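PDB 4MUQ: D,D-dipeptidase/D,D-carboxypeptidase from Enterococcus faecalis, which probably acts as a zinc-dependent D,D-peptidase of the M15B subfamily in vancomycin resistance, cleaving D-Ala-D-Ala dipeptides or removing terminal D-alanine from cell-wall precursors. Local coordinates for residues V54-I58 against A142-F148; G173-S177 against V246-W250. One frame throughout, in Å; residues are numbered along the deposited sequence.

Interaction 1 (V54-I58 against A142-F148); sequences VLQLI and AAPDYGF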
ATOM      1  N   VAL A  54      -1.809 -10.678   6.381  1.00 14.46           N
ATOM      2  CA  VAL A  54      -0.520 -10.129   6.768  1.00 15.06           C
ATOM      3  C   VAL A  54      -0.631  -9.326   8.066  1.00 15.27           C
ATOM      4  O   VAL A  54       0.231  -9.419   8.949  1.00 14.56           O
ATOM      5  CB  VAL A  54       0.060  -9.265   5.628  1.00 15.83           C
ATOM      6  CG1 VAL A  54       1.201  -8.403   6.126  1.00 26.81           C
ATOM      7  CG2 VAL A  54       0.527 -10.156   4.483  1.00 18.90           C
ATOM      8  N   LEU A  55      -1.712  -8.556   8.188  1.00 14.57           N
ATOM      9  CA  LEU A  55      -1.934  -7.763   9.386  1.00 15.40           C
ATOM     10  C   LEU A  55      -1.981  -8.684  10.600  1.00 15.47           C
ATOM     11  O   LEU A  55      -1.353  -8.403  11.619  1.00 15.93           O
ATOM     12  CB  LEU A  55      -3.244  -6.981   9.269  1.00 15.79           C
ATOM     13  CG  LEU A  55      -3.391  -5.808  10.233  1.00 28.16           C
ATOM     14  CD1 LEU A  55      -2.333  -4.753   9.929  1.00 27.38           C
ATOM     15  CD2 LEU A  55      -4.797  -5.224  10.142  1.00 28.97           C
ATOM     16  N   GLN A  56      -2.701  -9.799  10.492  1.00 15.03           N
ATOM     17  CA  GLN A  56      -2.748 -10.760  11.586  1.00 17.85           C
ATOM     18  C   GLN A  56      -1.362 -11.298  11.936  1.00 17.53           C
ATOM     19  O   GLN A  56      -1.037 -11.456  13.116  1.00 18.52           O
ATOM     20  CB  GLN A  56      -3.707 -11.915  11.274  1.00 18.37           C
ATOM     21  CG  GLN A  56      -5.177 -11.510  11.265  1.00 17.60           C
ATOM     22  CD  GLN A  56      -5.655 -11.016  12.620  1.00 21.35           C
ATOM     23  OE1 GLN A  56      -5.170 -11.459  13.666  1.00 21.55           O
ATOM     24  NE2 GLN A  56      -6.609 -10.094  12.608  1.00 21.08           N
ATOM     25  N   LEU A  57      -0.542 -11.582  10.924  1.00 16.61           N
ATOM     26  CA  LEU A  57       0.823 -12.040  11.172  1.00 17.77           C
ATOM     27  C   LEU A  57       1.634 -11.012  11.969  1.00 18.49           C
ATOM     28  O   LEU A  57       2.384 -11.376  12.875  1.00 18.55           O
ATOM     29  CB  LEU A  57       1.539 -12.369   9.854  1.00 19.46           C
ATOM     30  CG  LEU A  57       1.062 -13.585   9.061  1.00 21.03           C
ATOM     31  CD1 LEU A  57       1.813 -13.676   7.743  1.00 22.15           C
ATOM     32  CD2 LEU A  57       1.255 -14.867   9.858  1.00 26.00           C
ATOM     33  N   ILE A  58       1.490  -9.732  11.640  1.00 17.98           N
ATOM     34  CA  ILE A  58       2.238  -8.707  12.364  1.00 18.46           C
ATOM     35  C   ILE A  58       1.761  -8.599  13.811  1.00 17.96           C
ATOM     36  O   ILE A  58       2.577  -8.523  14.728  1.00 18.86           O
ATOM     37  CB  ILE A  58       2.155  -7.326  11.685  1.00 16.83           C
ATOM     38  CG1 ILE A  58       2.650  -7.393  10.242  1.00 18.55           C
ATOM     39  CG2 ILE A  58       3.008  -6.329  12.434  1.00 19.99           C
ATOM     40  CD1 ILE A  58       2.311  -6.153   9.427  1.00 19.59           C
ATOM     41  N   ALA A 142       8.078  -3.290  12.663  1.00 18.57           N
ATOM     42  CA  ALA A 142       7.945  -4.630  12.074  1.00 17.60           C
ATOM     43  C   ALA A 142       7.307  -4.607  10.681  1.00 17.24           C
ATOM     44  O   ALA A 142       7.578  -5.473   9.842  1.00 18.07           O
ATOM     45  CB  ALA A 142       7.147  -5.530  12.984  1.00 19.04           C
ATOM     46  N   ALA A 143       6.460  -3.617  10.440  1.00 14.06           N
ATOM     47  CA  ALA A 143       5.643  -3.566   9.236  1.00 14.50           C
ATOM     48  C   ALA A 143       6.386  -3.803   7.908  1.00 17.01           C
ATOM     49  O   ALA A 143       5.910  -4.588   7.075  1.00 14.44           O
ATOM     50  CB  ALA A 143       4.847  -2.255   9.195  1.00 16.05           C
ATOM     51  N   PRO A 144       7.552  -3.152   7.704  1.00 14.11           N
ATOM     52  CA  PRO A 144       8.199  -3.323   6.391  1.00 14.60           C
ATOM     53  C   PRO A 144       8.734  -4.735   6.140  1.00 18.01           C
ATOM     54  O   PRO A 144       8.944  -5.106   4.977  1.00 16.04           O
ATOM     55  CB  PRO A 144       9.340  -2.302   6.430  1.00 16.79           C
ATOM     56  CG  PRO A 144       8.868  -1.256   7.413  1.00 18.58           C
ATOM     57  CD  PRO A 144       8.187  -2.067   8.479  1.00 15.05           C
ATOM     58  N   ASP A 145       8.932  -5.517   7.197  1.00 16.58           N
ATOM     59  CA  ASP A 145       9.322  -6.910   7.038  1.00 16.19           C
ATOM     60  C   ASP A 145       8.182  -7.770   6.492  1.00 19.08           C
ATOM     61  O   ASP A 145       8.408  -8.904   6.067  1.00 19.92           O
ATOM     62  CB  ASP A 145       9.829  -7.488   8.363  1.00 20.36           C
ATOM     63  CG  ASP A 145      11.164  -6.907   8.787  1.00 28.09           C
ATOM     64  OD1 ASP A 145      11.960  -6.517   7.905  1.00 25.56           O
ATOM     65  OD2 ASP A 145      11.419  -6.845  10.009  1.00 31.13           O
ATOM     66  N   TYR A 146       6.960  -7.232   6.510  1.00 16.26           N
ATOM     67  CA  TYR A 146       5.778  -8.008   6.138  1.00 15.84           C
ATOM     68  C   TYR A 146       5.017  -7.448   4.947  1.00 15.19           C
ATOM     69  O   TYR A 146       4.041  -8.050   4.498  1.00 19.32           O
ATOM     70  CB  TYR A 146       4.828  -8.161   7.334  1.00 15.67           C
ATOM     71  CG  TYR A 146       5.374  -9.060   8.417  1.00 19.13           C
ATOM     72  CD1 TYR A 146       5.013 -10.400   8.474  1.00 22.60           C
ATOM     73  CD2 TYR A 146       6.260  -8.575   9.374  1.00 17.62           C
ATOM     74  CE1 TYR A 146       5.514 -11.235   9.454  1.00 26.52           C
ATOM     75  CE2 TYR A 146       6.768  -9.401  10.357  1.00 20.69           C
ATOM     76  CZ  TYR A 146       6.391 -10.727  10.395  1.00 25.81           C
ATOM     77  OH  TYR A 146       6.896 -11.555  11.374  1.00 27.84           O
ATOM     78  N   GLY A 147       5.448  -6.310   4.420  1.00 12.19           N
ATOM     79  CA  GLY A 147       4.782  -5.760   3.260  1.00 12.03           C
ATOM     80  C   GLY A 147       4.105  -4.414   3.448  1.00 10.65           C
ATOM     81  O   GLY A 147       3.546  -3.870   2.494  1.00 10.81           O
ATOM     82  N   PHE A 148       4.134  -3.886   4.670  1.00 11.56           N
ATOM     83  CA  PHE A 148       3.491  -2.602   4.967  1.00 10.96           C
ATOM     84  C   PHE A 148       4.491  -1.453   5.105  1.00 11.69           C
ATOM     85  O   PHE A 148       5.645  -1.659   5.513  1.00 13.52           O
ATOM     86  CB  PHE A 148       2.687  -2.698   6.275  1.00 11.32           C
ATOM     87  CG  PHE A 148       1.269  -3.197   6.114  1.00 12.48           C
ATOM     88  CD1 PHE A 148       0.250  -2.322   5.734  1.00 11.90           C
ATOM     89  CD2 PHE A 148       0.945  -4.522   6.384  1.00 17.30           C
ATOM     90  CE1 PHE A 148      -1.051  -2.763   5.618  1.00 13.72           C
ATOM     91  CE2 PHE A 148      -0.369  -4.969   6.268  1.00 17.98           C
ATOM     92  CZ  PHE A 148      -1.361  -4.078   5.885  1.00 15.97           C
TER

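Interaction 2 (G173-S177 against V246-W250); sequences GYPHS and VVTIW. With PE3 (3,6,9,12,15,18,21,24,27,30,33,36,39-tridecaoxahentetracontane-1,41-diol), chain I.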
ATOM      1  N   GLY A 173       3.448  -4.979  -0.314  1.00 11.89           N
ATOM      2  CA  GLY A 173       4.024  -6.301  -0.455  1.00 12.32           C
ATOM      3  C   GLY A 173       5.520  -6.336  -0.203  1.00 12.65           C
ATOM      4  O   GLY A 173       6.229  -5.350  -0.422  1.00 14.24           O
ATOM      5  N   TYR A 174       5.991  -7.477   0.275  1.00 16.82           N
ATOM      6  CA  TYR A 174       7.416  -7.724   0.437  1.00 15.14           C
ATOM      7  C   TYR A 174       7.970  -8.146  -0.925  1.00 20.78           C
ATOM      8  O   TYR A 174       7.308  -8.872  -1.663  1.00 21.89           O
ATOM      9  CB  TYR A 174       7.593  -8.850   1.453  1.00 18.08           C
ATOM     10  CG  TYR A 174       9.013  -9.127   1.872  1.00 20.02           C
ATOM     11  CD1 TYR A 174       9.608  -8.399   2.904  1.00 21.58           C
ATOM     12  CD2 TYR A 174       9.753 -10.125   1.259  1.00 22.71           C
ATOM     13  CE1 TYR A 174      10.907  -8.654   3.297  1.00 24.44           C
ATOM     14  CE2 TYR A 174      11.061 -10.389   1.651  1.00 22.45           C
ATOM     15  CZ  TYR A 174      11.624  -9.647   2.669  1.00 23.35           C
ATOM     16  OH  TYR A 174      12.920  -9.904   3.064  1.00 29.60           O
ATOM     17  N   PRO A 175       9.204  -7.725  -1.267  1.00 16.65           N
ATOM     18  CA  PRO A 175      10.179  -6.961  -0.476  1.00 14.79           C
ATOM     19  C   PRO A 175      10.117  -5.457  -0.725  1.00 14.77           C
ATOM     20  O   PRO A 175      10.968  -4.722  -0.203  1.00 15.02           O
ATOM     21  CB  PRO A 175      11.513  -7.502  -0.996  1.00 15.95           C
ATOM     22  CG  PRO A 175      11.236  -7.739  -2.457  1.00 19.50           C
ATOM     23  CD  PRO A 175       9.790  -8.204  -2.534  1.00 20.77           C
ATOM     24  N   HIS A 176       9.141  -4.997  -1.501  1.00 11.87           N
ATOM     25  CA  HIS A 176       9.040  -3.579  -1.814  1.00 12.05           C
ATOM     26  C   HIS A 176       9.039  -2.713  -0.570  1.00 12.77           C
ATOM     27  O   HIS A 176       9.721  -1.694  -0.526  1.00 13.80           O
ATOM     28  CB  HIS A 176       7.797  -3.315  -2.665  1.00 10.68           C
ATOM     29  CG  HIS A 176       7.700  -4.249  -3.823  1.00 10.95           C
ATOM     30  ND1 HIS A 176       8.476  -4.117  -4.959  1.00 13.39           N
ATOM     31  CD2 HIS A 176       6.984  -5.384  -3.983  1.00 12.31           C
ATOM     32  CE1 HIS A 176       8.214  -5.117  -5.780  1.00 16.29           C
ATOM     33  NE2 HIS A 176       7.317  -5.904  -5.209  1.00 14.32           N
ATOM     34  N   SER A 177       8.283  -3.123   0.448  1.00 12.58           N
ATOM     35  CA  SER A 177       8.217  -2.353   1.687  1.00 11.54           C
ATOM     36  C   SER A 177       9.572  -2.242   2.375  1.00 13.54           C
ATOM     37  O   SER A 177       9.886  -1.215   2.993  1.00 15.22           O
ATOM     38  CB  SER A 177       7.187  -2.968   2.637  1.00 14.46           C
ATOM     39  OG  SER A 177       7.476  -4.325   2.873  1.00 13.81           O
ATOM     40  N   VAL A 246       5.294  -3.407 -12.595  1.00 16.12           N
ATOM     41  CA  VAL A 246       6.419  -3.854 -11.794  1.00 13.57           C
ATOM     42  C   VAL A 246       6.317  -5.366 -11.625  1.00 15.34           C
ATOM     43  O   VAL A 246       5.279  -5.889 -11.187  1.00 15.84           O
ATOM     44  CB  VAL A 246       6.441  -3.168 -10.425  1.00 14.12           C
ATOM     45  CG1 VAL A 246       7.588  -3.706  -9.578  1.00 16.88           C
ATOM     46  CG2 VAL A 246       6.584  -1.673 -10.613  1.00 18.56           C
ATOM     47  N   VAL A 247       7.391  -6.058 -11.976  1.00 14.93           N
ATOM     48  CA  VAL A 247       7.442  -7.511 -11.939  1.00 16.90           C
ATOM     49  C   VAL A 247       8.377  -7.957 -10.820  1.00 16.97           C
ATOM     50  O   VAL A 247       9.513  -7.471 -10.722  1.00 18.82           O
ATOM     51  CB  VAL A 247       7.950  -8.083 -13.289  1.00 18.17           C
ATOM     52  CG1 VAL A 247       7.985  -9.600 -13.251  1.00 19.67           C
ATOM     53  CG2 VAL A 247       7.071  -7.578 -14.430  1.00 22.17           C
ATOM     54  N   THR A 248       7.901  -8.886  -9.989  1.00 16.59           N
ATOM     55  CA  THR A 248       8.674  -9.416  -8.873  1.00 15.95           C
ATOM     56  C   THR A 248       8.855 -10.913  -9.077  1.00 18.92           C
ATOM     57  O   THR A 248       7.877 -11.653  -9.177  1.00 19.81           O
ATOM     58  CB  THR A 248       7.962  -9.145  -7.516  1.00 14.75           C
ATOM     59  OG1 THR A 248       7.737  -7.738  -7.371  1.00 14.81           O
ATOM     60  CG2 THR A 248       8.813  -9.625  -6.357  1.00 16.76           C
ATOM     61  N   ILE A 249      10.108 -11.354  -9.159  1.00 20.03           N
ATOM     62  CA  ILE A 249      10.425 -12.751  -9.427  1.00 22.90           C
ATOM     63  C   ILE A 249      11.166 -13.344  -8.240  1.00 24.19           C
ATOM     64  O   ILE A 249      12.186 -12.808  -7.814  1.00 25.51           O
ATOM     65  CB  ILE A 249      11.338 -12.886 -10.662  1.00 24.52           C
ATOM     66  CG1 ILE A 249      10.732 -12.186 -11.881  1.00 37.15           C
ATOM     67  CG2 ILE A 249      11.640 -14.355 -10.945  1.00 40.95           C
ATOM     68  CD1 ILE A 249       9.415 -12.755 -12.309  1.00 36.50           C
ATOM     69  N   TRP A 250      10.652 -14.447  -7.708  1.00 25.91           N
ATOM     70  CA  TRP A 250      11.280 -15.124  -6.591  1.00 28.50           C
ATOM     71  C   TRP A 250      12.107 -16.283  -7.148  1.00 33.44           C
ATOM     72  O   TRP A 250      11.578 -17.197  -7.789  1.00 36.22           O
ATOM     73  CB  TRP A 250      10.219 -15.584  -5.580  1.00 31.86           C
ATOM     74  CG  TRP A 250       9.337 -14.440  -5.087  1.00 31.62           C
ATOM     75  CD1 TRP A 250       8.499 -13.656  -5.842  1.00 29.86           C
ATOM     76  CD2 TRP A 250       9.211 -13.966  -3.738  1.00 31.63           C
ATOM     77  NE1 TRP A 250       7.869 -12.727  -5.046  1.00 33.31           N
ATOM     78  CE2 TRP A 250       8.287 -12.898  -3.752  1.00 34.21           C
ATOM     79  CE3 TRP A 250       9.787 -14.346  -2.520  1.00 34.93           C
ATOM     80  CZ2 TRP A 250       7.932 -12.203  -2.593  1.00 35.45           C
ATOM     81  CZ3 TRP A 250       9.433 -13.657  -1.372  1.00 41.20           C
ATOM     82  CH2 TRP A 250       8.515 -12.597  -1.416  1.00 34.16           C
TER
HETATM   83  O43 PE3 I 308       5.856 -16.679  -2.132  1.00 53.41           O
HETATM   84  C42 PE3 I 308       5.676 -15.271  -1.934  1.00 53.02           C
HETATM   85  C41 PE3 I 308       4.308 -14.822  -2.463  1.00 52.98           C
HETATM   86  O40 PE3 I 308       4.176 -15.091  -3.877  1.00 53.24           O
HETATM   87  C39 PE3 I 308       2.879 -14.645  -4.336  1.00 53.10           C
HETATM   88  C38 PE3 I 308       2.652 -14.892  -5.832  1.00 53.02           C
HETATM   89  O37 PE3 I 308       2.729 -16.291  -6.157  1.00 53.43           O

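Interaction 1 (V54-I58 against A142-F148)
Ile58 fits between the two aromatic side chains of the 142-148 turn, Tyr146 and Phe148. Its CG1 lies 3.7 Å from CG of Tyr146, and the two side chains run past each other in opposite directions. CG1 stands beside the backbone N of Ile58 (chi1 -57°), and the extended chi2 of 167° carries the chain on to Phe148. There CD1 of Ile58 sits 3.7 Å from CD2 of Phe148. CG2 of Ile58, the other branch, lies 4.3 Å from CB of Ala142. One turn earlier on the helix, Val54 makes its closer contacts through CG1. This methyl of Val54 meets the Phe148 ring at the edge, 3.8 Å from CE2, and also lies 3.3 Å from the carbonyl O of Tyr146. The contact lies in the Hedgehog/DD-peptidase fold, where helix 49-62 packs against the turn that leads from helix 134-142 into edge strand 148-150. Within the turn, Ala143 O accepts bonds from Tyr146 N and Phe148 N, which arrive from opposite faces of its carbonyl plane. Gly147 follows with a positive phi of 116°, which suits glycine. Leu55 CD1 approaches CE2 of Phe148 at 4.2 Å, the two side chains crossing at about a right angle. Phe148 also meets the Tyr171 ring edge-to-face. At the more exposed side of the helix, Leu57 touches CE1 of Tyr146 through its CB.

Interaction 2 (G173-S177 against V246-W250)
The start of helix 176-183 and the turn before it pack against strand 244-250, an inner strand of the four-stranded antiparallel sheet formed by the C-terminal part of the chain. A single side-chain hydrogen bond joins the two segments. His176 NE2 and Thr248 OG1 are 2.9 Å apart, and either could be the donor. The hydroxyl lies at the edge of the imidazole, in the ring plane. On Thr248, OG1 stands beside the backbone N (chi1 -57°), while CG2 is turned anti to that N and reaches to 4.2 Å from CD of Pro175. The other imidazole nitrogen, ND1, is hydrogen-bonded to the hydroxyl of Tyr190. The buried ring is therefore held at both nitrogens, which should limit its rotation. Val246 CG1 adds an apolar contact, 4.1 Å from His176 CE1. Pro175 follows a cis peptide bond and occupies the N-cap position of the helix. Its CB lies over one face of the Tyr174 ring, and its CD lies over one face of the His176 ring, in both cases offset toward the rim. Trp250 reaches the same turn with its six-membered ring. CH2 of Trp250 lies in the plane of the Tyr174 ring, at its edge, 3.8 Å from CD2 of Tyr174, and the two side chains cross at about a right angle. CZ2 of Trp250 is 3.5 Å from the carbonyl O of Tyr174. A bound polyethylene glycol fragment places C42 over one face of the indole, 3.8 Å above the plane. The indole NE1 is hydrogen-bonded to Gln236 OE1 on the neighbouring strand 234-239. This is alpha/beta packing, with a helix start and the turn before it on one face of an antiparallel sheet, here completed by Ile213 and Ile215 of strand 213-219.

The two contacts come in series along the chain: interaction 1 closes before interaction 2 opens. Their centres lie 14 Å apart. They meet directly through 142-148 and 173-177. Gly173 N probably bonds to Gly147 O at 3.0 Å, and Ser177 OG probably bonds to Pro144 O at 2.7 Å. Strands 148-150 and 168-171, neighbours in the first antiparallel sheet, connect with these two turns. The zinc ligand His168 lies on strand 168-171. Interaction 1 packs helix 49-62 beside that sheet, and interaction 2 joins helix 176-183 to the second sheet. Together they link the part carrying the zinc site to the C-terminal sheet.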